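Capsular polysaccharide export system protein KpsC (Thermosulfurimonas dismutans, PDB 6MGB) transfers Kdo sugar residues as a beta(2,4) Kdo-transferase, probably in building the glycolipid anchor of Gram-negative capsules. Local coordinates at residues Y35-P40 against R63-P68; F76-G81 against S139-G144; R143-P148 against E228-V233. One frame throughout, in Å; residues are numbered along the deposited sequence. Where two conformers were deposited one is given.

In the fold
Contact 1 closes along the chain before contact 2 opens, and contact 3 begins on the segment where contact 2 ends. Contact 1 lies where the loop after edge strand 33-35 of the mixed sheet meets the end of helix 53-65. Its centre is about 34 Å from that of contact 2 and about 44 Å from that of contact 3. Contact 2 joins the loop after strand 69-74 of the same sheet to the segment before strand 158-162 of the parallel sheet, and so probably helps to join the two halves expected of a GT-B fold. Contact 3 shares R143 and G144 with it, centres about 12 Å apart. Both touch the bound CMP; contact 1 is peripheral packing.

Contact 1: Y35-P40 against R63-P68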
loop_
_atom_site.group_PDB
_atom_site.type_symbol
_atom_site.label_atom_id
_atom_site.label_comp_id
_atom_site.label_asym_id
_atom_site.label_seq_id
_atom_site.Cartn_x
_atom_site.Cartn_y
_atom_site.Cartn_z
ATOM N N TYR A 35 6.033 5.329 26.061
ATOM C CA TYR A 35 6.635 4.025 25.826
ATOM C C TYR A 35 6.354 3.082 26.991
ATOM O O TYR A 35 6.625 3.413 28.148
ATOM C CB TYR A 35 8.142 4.176 25.614
ATOM C CG TYR A 35 8.893 2.870 25.510
ATOM C CD1 TYR A 35 9.744 2.457 26.525
ATOM C CD2 TYR A 35 8.754 2.050 24.398
ATOM C CE1 TYR A 35 10.440 1.272 26.436
ATOM C CE2 TYR A 35 9.442 0.857 24.301
ATOM C CZ TYR A 35 10.286 0.474 25.322
ATOM O OH TYR A 35 10.974 -0.713 25.236
ATOM N N LYS A 36 5.809 1.907 26.668
ATOM C CA LYS A 36 5.520 0.869 27.649
ATOM C C LYS A 36 4.815 1.439 28.874
ATOM O O LYS A 36 5.404 1.483 29.961
ATOM C CB LYS A 36 6.808 0.158 28.071
ATOM C CG LYS A 36 7.226 -0.961 27.138
ATOM C CD LYS A 36 8.436 -1.706 27.673
ATOM C CE LYS A 36 8.641 -3.025 26.944
ATOM N NZ LYS A 36 8.752 -2.844 25.470
ATOM N N PRO A 37 3.570 1.889 28.744
ATOM C CA PRO A 37 2.802 2.257 29.935
ATOM C C PRO A 37 2.451 1.016 30.737
ATOM O O PRO A 37 2.197 -0.057 30.185
ATOM C CB PRO A 37 1.550 2.929 29.362
ATOM C CG PRO A 37 1.421 2.366 27.984
ATOM C CD PRO A 37 2.823 2.144 27.502
ATOM N N LYS A 38 2.445 1.169 32.061
ATOM C CA LYS A 38 2.175 0.035 32.934
ATOM C C LYS A 38 0.691 -0.285 33.043
ATOM O O LYS A 38 0.341 -1.398 33.451
ATOM C CB LYS A 38 2.747 0.298 34.329
ATOM C CG LYS A 38 4.261 0.172 34.409
ATOM C CD LYS A 38 4.704 -1.282 34.312
ATOM C CE LYS A 38 6.217 -1.411 34.381
ATOM N NZ LYS A 38 6.649 -2.827 34.545
ATOM N N GLY A 39 -0.181 0.652 32.686
ATOM C CA GLY A 39 -1.603 0.426 32.744
ATOM C C GLY A 39 -2.356 1.311 31.774
ATOM O O GLY A 39 -1.781 2.185 31.118
ATOM N N PRO A 40 -3.670 1.100 31.667
ATOM C CA PRO A 40 -4.458 1.877 30.702
ATOM C C PRO A 40 -4.826 3.267 31.171
ATOM O O PRO A 40 -5.066 4.139 30.325
ATOM C CB PRO A 40 -5.713 1.025 30.520
ATOM C CG PRO A 40 -5.879 0.333 31.836
ATOM C CD PRO A 40 -4.484 0.082 32.354
ATOM N N ARG A 63 -6.588 -5.104 23.636
ATOM C CA ARG A 63 -7.620 -6.071 23.991
ATOM C C ARG A 63 -7.818 -6.126 25.501
ATOM O O ARG A 63 -8.934 -5.943 26.001
ATOM C CB ARG A 63 -7.234 -7.447 23.441
ATOM C CG ARG A 63 -8.311 -8.142 22.635
ATOM C CD ARG A 63 -7.698 -9.076 21.594
ATOM N NE ARG A 63 -6.598 -9.880 22.132
ATOM C CZ ARG A 63 -5.379 -9.976 21.598
ATOM N NH1 ARG A 63 -5.061 -9.331 20.481
ATOM N NH2 ARG A 63 -4.465 -10.739 22.183
ATOM N N GLU A 64 -6.737 -6.377 26.244
ATOM C CA GLU A 64 -6.803 -6.413 27.702
ATOM C C GLU A 64 -7.492 -5.176 28.257
ATOM O O GLU A 64 -8.469 -5.265 29.008
ATOM C CB GLU A 64 -5.393 -6.512 28.284
ATOM C CG GLU A 64 -4.906 -7.910 28.548
ATOM C CD GLU A 64 -3.632 -7.918 29.371
ATOM O OE1 GLU A 64 -3.666 -7.433 30.523
ATOM O OE2 GLU A 64 -2.594 -8.392 28.863
ATOM N N TRP A 65 -6.978 -4.008 27.893
ATOM C CA TRP A 65 -7.348 -2.750 28.517
ATOM C C TRP A 65 -8.607 -2.130 27.930
ATOM O O TRP A 65 -9.046 -1.085 28.423
ATOM C CB TRP A 65 -6.189 -1.767 28.381
ATOM C CG TRP A 65 -4.941 -2.198 29.107
ATOM C CD1 TRP A 65 -4.836 -3.178 30.054
ATOM C CD2 TRP A 65 -3.620 -1.669 28.932
ATOM N NE1 TRP A 65 -3.534 -3.287 30.479
ATOM C CE2 TRP A 65 -2.767 -2.373 29.807
ATOM C CE3 TRP A 65 -3.075 -0.666 28.122
ATOM C CZ2 TRP A 65 -1.402 -2.107 29.895
ATOM C CZ3 TRP A 65 -1.719 -0.403 28.213
ATOM C CH2 TRP A 65 -0.898 -1.121 29.092
ATOM N N ARG A 66 -9.193 -2.736 26.902
ATOM C CA ARG A 66 -10.346 -2.164 26.219
ATOM C C ARG A 66 -10.036 -0.747 25.743
ATOM O O ARG A 66 -10.790 0.199 25.979
ATOM C CB ARG A 66 -11.582 -2.186 27.117
ATOM C CG ARG A 66 -12.099 -3.586 27.406
ATOM C CD ARG A 66 -13.497 -3.549 27.996
ATOM N NE ARG A 66 -14.443 -2.880 27.106
ATOM C CZ ARG A 66 -15.093 -3.473 26.108
ATOM N NH1 ARG A 66 -14.912 -4.764 25.856
ATOM N NH2 ARG A 66 -15.929 -2.770 25.355
ATOM N N LEU A 67 -8.891 -0.609 25.075
ATOM C CA LEU A 67 -8.501 0.627 24.421
ATOM C C LEU A 67 -8.441 0.423 22.911
ATOM O O LEU A 67 -8.187 -0.691 22.441
ATOM C CB LEU A 67 -7.132 1.119 24.905
ATOM C CG LEU A 67 -7.058 1.746 26.297
ATOM C CD1 LEU A 67 -5.607 2.021 26.669
ATOM C CD2 LEU A 67 -7.876 3.026 26.362
ATOM N N PRO A 68 -8.668 1.470 22.122
ATOM C CA PRO A 68 -8.504 1.332 20.671
ATOM C C PRO A 68 -7.069 0.972 20.322
ATOM O O PRO A 68 -6.122 1.437 20.960
ATOM C CB PRO A 68 -8.886 2.717 20.136
ATOM C CG PRO A 68 -9.680 3.353 21.228
ATOM C CD PRO A 68 -9.115 2.821 22.498
#
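W65 lays its indole against P40 because the ring swings away from its own carbonyl carbon (chi1 -64°), which carries it from the last turn of helix 53-65 over to the loop 35-40. The helix closes there with a Schellman motif: R66 takes a positive phi of 55°, and its N makes a weak bond back to R63 O. The reversal also brings L67 round to the loop.

The W65 ring is the platform of the contact, and proline suits the place above it because its CD, polarised by the attached ring N, makes a good CH-pi partner, and the rigid ring lies against the indole. P40 CD sits 3.8 Å from the centroid of the five-membered ring, only 2° off its normal. Over the same face, G39 CA is 4.2 Å from the centroid of the six-membered ring. Glycine fits at 39, since a CB would be crowded by P40 CD. At the ring's edge, near its plane, P37 O lies 3.5 Å from W65 CH2, while P37 CG and W65 CZ3 meet more loosely at 4.2 Å.

No hydrogen bond crosses between the segments, and shape and dispersion do the joining at this surface. L43, in the loop leading to strand 45-49, also touches P37, W65 and L67. With W65 cut back to an alanine, G39 and P40 would probably lose the ring face they lie on, and a gap would open beside L43. P40 CB reaches both partners at once, 3.5 Å from W65 CB and 4.0 Å from L67 CD1.

Contact 2: F76-G81 against S139-G144; sequences FLRSVG and SKYNRG. With C5P (cytidine-5'-monophosphate), chain D.
The CMP pocket has part of its wall built here, where S139, K140 and Y141 of the segment running toward the second sheet of this GT-B-clan enzyme dock on the loop after strand 69-74. Backbone bonds carry the docking. K140 O is gripped twice: R78 N meets it on a lone pair at 3.0 Å, and S79 N approaches almost head-on at 3.2 Å. Farther along, G81 N gives a straight bond to Y141 O; at the backbone angles of G81 a CB would press on the preceding carbonyl oxygen, so glycine suits the place.

N142 adds a side-chain clamp. Its ND2 reaches S79 O at 3.0 Å from above the carbonyl plane, while its OD1 takes the N-H of S139, so the amide is held from both ends.

K140 has CG anti to its backbone N (chi1 -169°), which sends the chain past F76 O; CD then packs 3.7 Å from C5' of the nucleotide. Lysine suits this path, with an apolar stem for the ribose and NZ bonded to Q248 OE1 and G75 O. K140 CG also sits over one face of the Y141 ring. At that ring's edge, Y141 CE2 lies 3.4 Å from O4' of CMP.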
loop_
_atom_site.group_PDB
_atom_site.type_symbol
_atom_site.label_atom_id
_atom_site.label_comp_id
_atom_site.label_asym_id
_atom_site.label_seq_id
_atom_site.Cartn_x
_atom_site.Cartn_y
_atom_site.Cartn_z
ATOM N N PHE A 76 0.705 5.375 1.441
ATOM C CA PHE A 76 0.796 4.868 0.076
ATOM C C PHE A 76 1.806 5.656 -0.749
ATOM O O PHE A 76 2.475 5.083 -1.618
ATOM C CB PHE A 76 -0.584 4.894 -0.582
ATOM C CG PHE A 76 -1.553 3.900 0.001
ATOM C CD1 PHE A 76 -1.186 2.576 0.180
ATOM C CD2 PHE A 76 -2.830 4.292 0.373
ATOM C CE1 PHE A 76 -2.072 1.661 0.713
ATOM C CE2 PHE A 76 -3.720 3.380 0.910
ATOM C CZ PHE A 76 -3.341 2.064 1.081
ATOM N N LEU A 77 1.927 6.959 -0.500
ATOM C CA LEU A 77 3.029 7.768 -1.011
ATOM C C LEU A 77 3.991 7.991 0.149
ATOM O O LEU A 77 3.667 8.715 1.095
ATOM C CB LEU A 77 2.533 9.099 -1.572
ATOM C CG LEU A 77 1.522 9.054 -2.718
ATOM C CD1 LEU A 77 1.199 10.466 -3.182
ATOM C CD2 LEU A 77 2.043 8.213 -3.874
ATOM N N ARG A 78 5.168 7.368 0.086
ATOM C CA ARG A 78 6.041 7.305 1.254
ATOM C C ARG A 78 7.196 8.302 1.193
ATOM O O ARG A 78 7.368 9.099 2.117
ATOM C CB ARG A 78 6.589 5.886 1.442
ATOM C CG ARG A 78 7.263 5.708 2.796
ATOM C CD ARG A 78 8.199 4.524 2.840
ATOM N NE ARG A 78 8.840 4.415 4.147
ATOM C CZ ARG A 78 9.844 5.185 4.559
ATOM N NH1 ARG A 78 10.337 6.130 3.768
ATOM N NH2 ARG A 78 10.362 5.007 5.766
ATOM N N SER A 79 8.008 8.262 0.143
ATOM C CA SER A 79 9.272 8.991 0.186
ATOM C C SER A 79 9.935 8.967 -1.185
ATOM O O SER A 79 9.450 8.336 -2.130
ATOM C CB SER A 79 10.203 8.389 1.241
ATOM O OG SER A 79 10.381 7.000 1.014
ATOM N N VAL A 80 11.048 9.686 -1.281
ATOM C CA VAL A 80 12.009 9.528 -2.370
ATOM C C VAL A 80 13.101 8.631 -1.801
ATOM O O VAL A 80 14.075 9.098 -1.207
ATOM C CB VAL A 80 12.556 10.869 -2.854
ATOM C CG1 VAL A 80 13.573 10.657 -3.970
ATOM C CG2 VAL A 80 11.424 11.770 -3.323
ATOM N N GLY A 81 12.933 7.324 -1.976
ATOM C CA GLY A 81 13.823 6.361 -1.358
ATOM C C GLY A 81 13.064 5.242 -0.673
ATOM O O GLY A 81 11.895 5.407 -0.315
ATOM N N SER A 139 4.985 7.343 -7.403
ATOM C CA SER A 139 4.647 6.045 -6.827
ATOM C C SER A 139 5.006 6.077 -5.345
ATOM O O SER A 139 5.236 7.148 -4.772
ATOM C CB SER A 139 5.361 4.918 -7.594
ATOM O OG SER A 139 6.768 5.070 -7.532
ATOM N N LYS A 140 5.058 4.900 -4.718
ATOM C CA LYS A 140 5.325 4.833 -3.285
ATOM C C LYS A 140 6.729 5.328 -2.957
ATOM O O LYS A 140 6.913 6.131 -2.035
ATOM C CB LYS A 140 5.134 3.400 -2.785
ATOM C CG LYS A 140 5.136 3.259 -1.268
ATOM C CD LYS A 140 4.979 1.804 -0.842
ATOM C CE LYS A 140 4.690 1.682 0.648
ATOM N NZ LYS A 140 3.273 2.019 0.973
ATOM N N TYR A 141 7.735 4.861 -3.701
ATOM C CA TYR A 141 9.132 5.093 -3.348
ATOM C C TYR A 141 9.849 6.095 -4.243
ATOM O O TYR A 141 10.799 6.729 -3.784
ATOM C CB TYR A 141 9.909 3.768 -3.369
ATOM C CG TYR A 141 9.409 2.757 -2.358
ATOM C CD1 TYR A 141 9.503 3.004 -0.993
ATOM C CD2 TYR A 141 8.853 1.553 -2.767
ATOM C CE1 TYR A 141 9.049 2.082 -0.065
ATOM C CE2 TYR A 141 8.399 0.626 -1.846
ATOM C CZ TYR A 141 8.499 0.895 -0.497
ATOM O OH TYR A 141 8.046 -0.026 0.419
ATOM N N ASN A 142 9.434 6.252 -5.497
ATOM C CA ASN A 142 9.988 7.275 -6.388
ATOM C C ASN A 142 11.513 7.179 -6.471
ATOM O O ASN A 142 12.244 8.097 -6.094
ATOM C CB ASN A 142 9.567 8.673 -5.928
ATOM C CG ASN A 142 8.069 8.806 -5.742
ATOM O OD1 ASN A 142 7.331 9.033 -6.699
ATOM N ND2 ASN A 142 7.614 8.675 -4.500
ATOM N N ARG A 143 11.990 6.049 -6.993
ATOM C CA ARG A 143 13.426 5.813 -7.098
ATOM C C ARG A 143 13.832 5.327 -8.480
ATOM O O ARG A 143 14.916 5.663 -8.969
ATOM C CB ARG A 143 13.873 4.779 -6.066
ATOM C CG ARG A 143 13.536 5.133 -4.646
ATOM C CD ARG A 143 13.828 3.969 -3.743
ATOM N NE ARG A 143 15.261 3.687 -3.656
ATOM C CZ ARG A 143 15.871 2.696 -4.297
ATOM N NH1 ARG A 143 15.181 1.874 -5.068
ATOM N NH2 ARG A 143 17.176 2.513 -4.169
ATOM N N GLY A 144 12.975 4.529 -9.109
ATOM C CA GLY A 144 13.385 3.797 -10.289
ATOM C C GLY A 144 13.822 4.707 -11.419
ATOM O O GLY A 144 13.568 5.912 -11.433
HETATM O O3P C5P D . 2.795 -3.651 -1.739
HETATM P P C5P D . 4.244 -3.858 -2.116
HETATM O O1P C5P D . 4.368 -5.166 -2.892
HETATM O O2P C5P D . 5.285 -3.846 -1.015
HETATM O "O5'" C5P D . 4.592 -2.685 -3.132
HETATM C "C5'" C5P D . 4.990 -1.401 -2.675
HETATM C "C4'" C5P D . 5.385 -0.523 -3.834
HETATM O "O4'" C5P D . 6.664 -0.971 -4.354
HETATM C "C3'" C5P D . 4.453 -0.573 -5.037
HETATM O "O3'" C5P D . 3.344 0.299 -4.905
HETATM C "C2'" C5P D . 5.372 -0.210 -6.198
HETATM O "O2'" C5P D . 5.550 1.196 -6.292
HETATM C "C1'" C5P D . 6.690 -0.849 -5.761
HETATM N N1 C5P D . 6.873 -2.200 -6.343
HETATM C C2 C5P D . 7.764 -2.401 -7.530
HETATM N N3 C5P D . 7.941 -3.778 -8.112
HETATM C C4 C5P D . 7.255 -4.924 -7.524
HETATM C C5 C5P D . 6.368 -4.724 -6.342
HETATM C C6 C5P D . 6.192 -3.348 -5.762
HETATM O O2 C5P D . 8.322 -1.477 -8.010
HETATM N N4 C5P D . 7.425 -6.260 -8.089
#

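Contact 3: R143-P148 against E228-V233; sequences RGKPVP and EEFNPV. With C5P (cytidine-5'-monophosphate), chain D.
Backbone pairing between K145 and F230 is the frame of this contact, a single beta bridge. K145 N donates to E229 O at 2.9 Å, in the carbonyl plane, and K145 O receives N231 N at 2.8 Å along a nearly straight N-H. G144 passes so close beside F230 and N231 that any CB would clash with N231 N and F230 C, hence the glycine. The chain makes an inverse gamma turn at E229 just before this pairing, F230 N weakly bonded to E228 O.

Two salt bridges add to it. K145 NZ bridges to E228 OE2 at 3.0 Å, on the anti lone pair of that oxygen; beyond CG the lysine is extended to reach it. R143 NH1 forms a salt bridge with E229 OE1 at the edge of the guanidinium, whose plane is turned 66° from the carboxylate. Its very short length is doubtful, R143 being poorly ordered.

Apolar packing centres on F230: V147 CG2 stands over one ring face, 3.9 Å from the centroid in a CH-pi contact, with E228 CB over the opposite face. P148 CD comes to F230 CE1 at 3.8 Å, the rigid proline ring meeting the phenyl at about a right angle.

N231 N-caps helix 232-236, its OD1 accepting a weak bond from V233 N, and its ND2 bonds to K137 O. The following P232 places CG 3.5 Å from O2' of CMP. The contact fastens the loop leaving edge strand 224-226 to the segment before strand 158-162, with V147 and F230 resting on L235 of helix 232-236 and P232 touching helix 248-255.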
loop_
_atom_site.group_PDB
_atom_site.type_symbol
_atom_site.label_atom_id
_atom_site.label_comp_id
_atom_site.label_asym_id
_atom_site.label_seq_id
_atom_site.Cartn_x
_atom_site.Cartn_y
_atom_site.Cartn_z
ATOM N N ARG A 143 11.990 6.049 -6.993
ATOM C CA ARG A 143 13.426 5.813 -7.098
ATOM C C ARG A 143 13.832 5.327 -8.480
ATOM O O ARG A 143 14.916 5.663 -8.969
ATOM C CB ARG A 143 13.873 4.779 -6.066
ATOM C CG ARG A 143 13.536 5.133 -4.646
ATOM C CD ARG A 143 13.828 3.969 -3.743
ATOM N NE ARG A 143 15.261 3.687 -3.656
ATOM C CZ ARG A 143 15.871 2.696 -4.297
ATOM N NH1 ARG A 143 15.181 1.874 -5.068
ATOM N NH2 ARG A 143 17.176 2.513 -4.169
ATOM N N GLY A 144 12.975 4.529 -9.109
ATOM C CA GLY A 144 13.385 3.797 -10.289
ATOM C C GLY A 144 13.822 4.707 -11.419
ATOM O O GLY A 144 13.568 5.912 -11.433
ATOM N N LYS A 145 14.506 4.102 -12.380
ATOM C CA LYS A 145 14.920 4.774 -13.600
ATOM C C LYS A 145 13.899 4.534 -14.703
ATOM O O LYS A 145 13.100 3.595 -14.632
ATOM C CB LYS A 145 16.292 4.266 -14.041
ATOM C CG LYS A 145 16.320 2.788 -14.405
ATOM C CD LYS A 145 17.725 2.326 -14.745
ATOM C CE LYS A 145 17.747 0.859 -15.143
ATOM N NZ LYS A 145 19.118 0.399 -15.498
ATOM N N PRO A 146 13.891 5.369 -15.741
ATOM C CA PRO A 146 12.955 5.144 -16.847
ATOM C C PRO A 146 13.278 3.866 -17.603
ATOM O O PRO A 146 14.420 3.402 -17.634
ATOM C CB PRO A 146 13.150 6.378 -17.740
ATOM C CG PRO A 146 13.837 7.387 -16.879
ATOM C CD PRO A 146 14.673 6.604 -15.926
ATOM N N VAL A 147 12.248 3.293 -18.217
ATOM C CA VAL A 147 12.429 2.154 -19.112
ATOM C C VAL A 147 12.944 2.695 -20.440
ATOM O O VAL A 147 12.243 3.480 -21.095
ATOM C CB VAL A 147 11.125 1.362 -19.299
ATOM C CG1 VAL A 147 11.288 0.303 -20.389
ATOM C CG2 VAL A 147 10.709 0.711 -17.989
ATOM N N PRO A 148 14.141 2.316 -20.882
ATOM C CA PRO A 148 14.658 2.868 -22.137
ATOM C C PRO A 148 13.856 2.382 -23.332
ATOM O O PRO A 148 13.323 1.270 -23.346
ATOM C CB PRO A 148 16.099 2.349 -22.186
ATOM C CG PRO A 148 16.058 1.083 -21.409
ATOM C CD PRO A 148 15.049 1.302 -20.315
ATOM N N GLU A 228 16.115 -5.049 -12.974
ATOM C CA GLU A 228 16.478 -3.646 -13.069
ATOM C C GLU A 228 15.461 -2.802 -12.311
ATOM O O GLU A 228 14.266 -3.110 -12.276
ATOM C CB GLU A 228 16.551 -3.194 -14.528
ATOM C CG GLU A 228 17.636 -3.885 -15.333
ATOM C CD GLU A 228 17.805 -3.298 -16.721
ATOM O OE1 GLU A 228 17.684 -4.054 -17.709
ATOM O OE2 GLU A 228 18.057 -2.079 -16.824
ATOM N N GLU A 229 15.950 -1.730 -11.696
ATOM C CA GLU A 229 15.124 -0.908 -10.816
ATOM C C GLU A 229 14.408 0.167 -11.634
ATOM O O GLU A 229 14.701 1.361 -11.564
ATOM C CB GLU A 229 15.977 -0.301 -9.714
ATOM C CG GLU A 229 15.172 0.251 -8.572
ATOM C CD GLU A 229 15.802 -0.073 -7.244
ATOM O OE1 GLU A 229 15.054 -0.295 -6.269
ATOM O OE2 GLU A 229 17.048 -0.099 -7.164
ATOM N N PHE A 230 13.439 -0.293 -12.417
ATOM C CA PHE A 230 12.641 0.598 -13.239
ATOM C C PHE A 230 11.609 1.333 -12.395
ATOM O O PHE A 230 11.093 0.808 -11.405
ATOM C CB PHE A 230 11.925 -0.185 -14.341
ATOM C CG PHE A 230 12.843 -0.734 -15.393
ATOM C CD1 PHE A 230 13.826 0.059 -15.959
ATOM C CD2 PHE A 230 12.719 -2.046 -15.816
ATOM C CE1 PHE A 230 14.668 -0.446 -16.927
ATOM C CE2 PHE A 230 13.558 -2.556 -16.784
ATOM C CZ PHE A 230 14.535 -1.755 -17.340
ATOM N N ASN A 231 11.316 2.562 -12.798
ATOM C CA ASN A 231 10.187 3.282 -12.237
ATOM C C ASN A 231 8.929 2.448 -12.458
ATOM O O ASN A 231 8.600 2.138 -13.613
ATOM C CB ASN A 231 10.052 4.658 -12.887
ATOM C CG ASN A 231 8.891 5.459 -12.327
ATOM O OD1 ASN A 231 7.841 4.909 -12.013
ATOM N ND2 ASN A 231 9.077 6.766 -12.198
ATOM N N PRO A 232 8.202 2.066 -11.402
ATOM C CA PRO A 232 7.104 1.102 -11.596
ATOM C C PRO A 232 5.996 1.601 -12.507
ATOM O O PRO A 232 5.460 0.819 -13.301
ATOM C CB PRO A 232 6.602 0.856 -10.165
ATOM C CG PRO A 232 7.048 2.043 -9.381
ATOM C CD PRO A 232 8.349 2.459 -9.990
ATOM N N VAL A 233 5.628 2.879 -12.420
ATOM C CA VAL A 233 4.533 3.369 -13.251
ATOM C C VAL A 233 4.983 3.547 -14.698
ATOM O O VAL A 233 4.166 3.449 -15.620
ATOM C CB VAL A 233 3.951 4.670 -12.671
ATOM C CG1 VAL A 233 3.363 4.417 -11.292
ATOM C CG2 VAL A 233 5.001 5.748 -12.597
HETATM O O3P C5P D . 2.795 -3.651 -1.739
HETATM P P C5P D . 4.244 -3.858 -2.116
HETATM O O1P C5P D . 4.368 -5.166 -2.892
HETATM O O2P C5P D . 5.285 -3.846 -1.015
HETATM O "O5'" C5P D . 4.592 -2.685 -3.132
HETATM C "C5'" C5P D . 4.990 -1.401 -2.675
HETATM C "C4'" C5P D . 5.385 -0.523 -3.834
HETATM O "O4'" C5P D . 6.664 -0.971 -4.354
HETATM C "C3'" C5P D . 4.453 -0.573 -5.037
HETATM O "O3'" C5P D . 3.344 0.299 -4.905
HETATM C "C2'" C5P D . 5.372 -0.210 -6.198
HETATM O "O2'" C5P D . 5.550 1.196 -6.292
HETATM C "C1'" C5P D . 6.690 -0.849 -5.761
HETATM N N1 C5P D . 6.873 -2.200 -6.343
HETATM C C2 C5P D . 7.764 -2.401 -7.530
HETATM N N3 C5P D . 7.941 -3.778 -8.112
HETATM C C4 C5P D . 7.255 -4.924 -7.524
HETATM C C5 C5P D . 6.368 -4.724 -6.342
HETATM C C6 C5P D . 6.192 -3.348 -5.762
HETATM O O2 C5P D . 8.322 -1.477 -8.010
HETATM N N4 C5P D . 7.425 -6.260 -8.089
HETATM O O HOH W 1 12.104 7.604 -13.558
#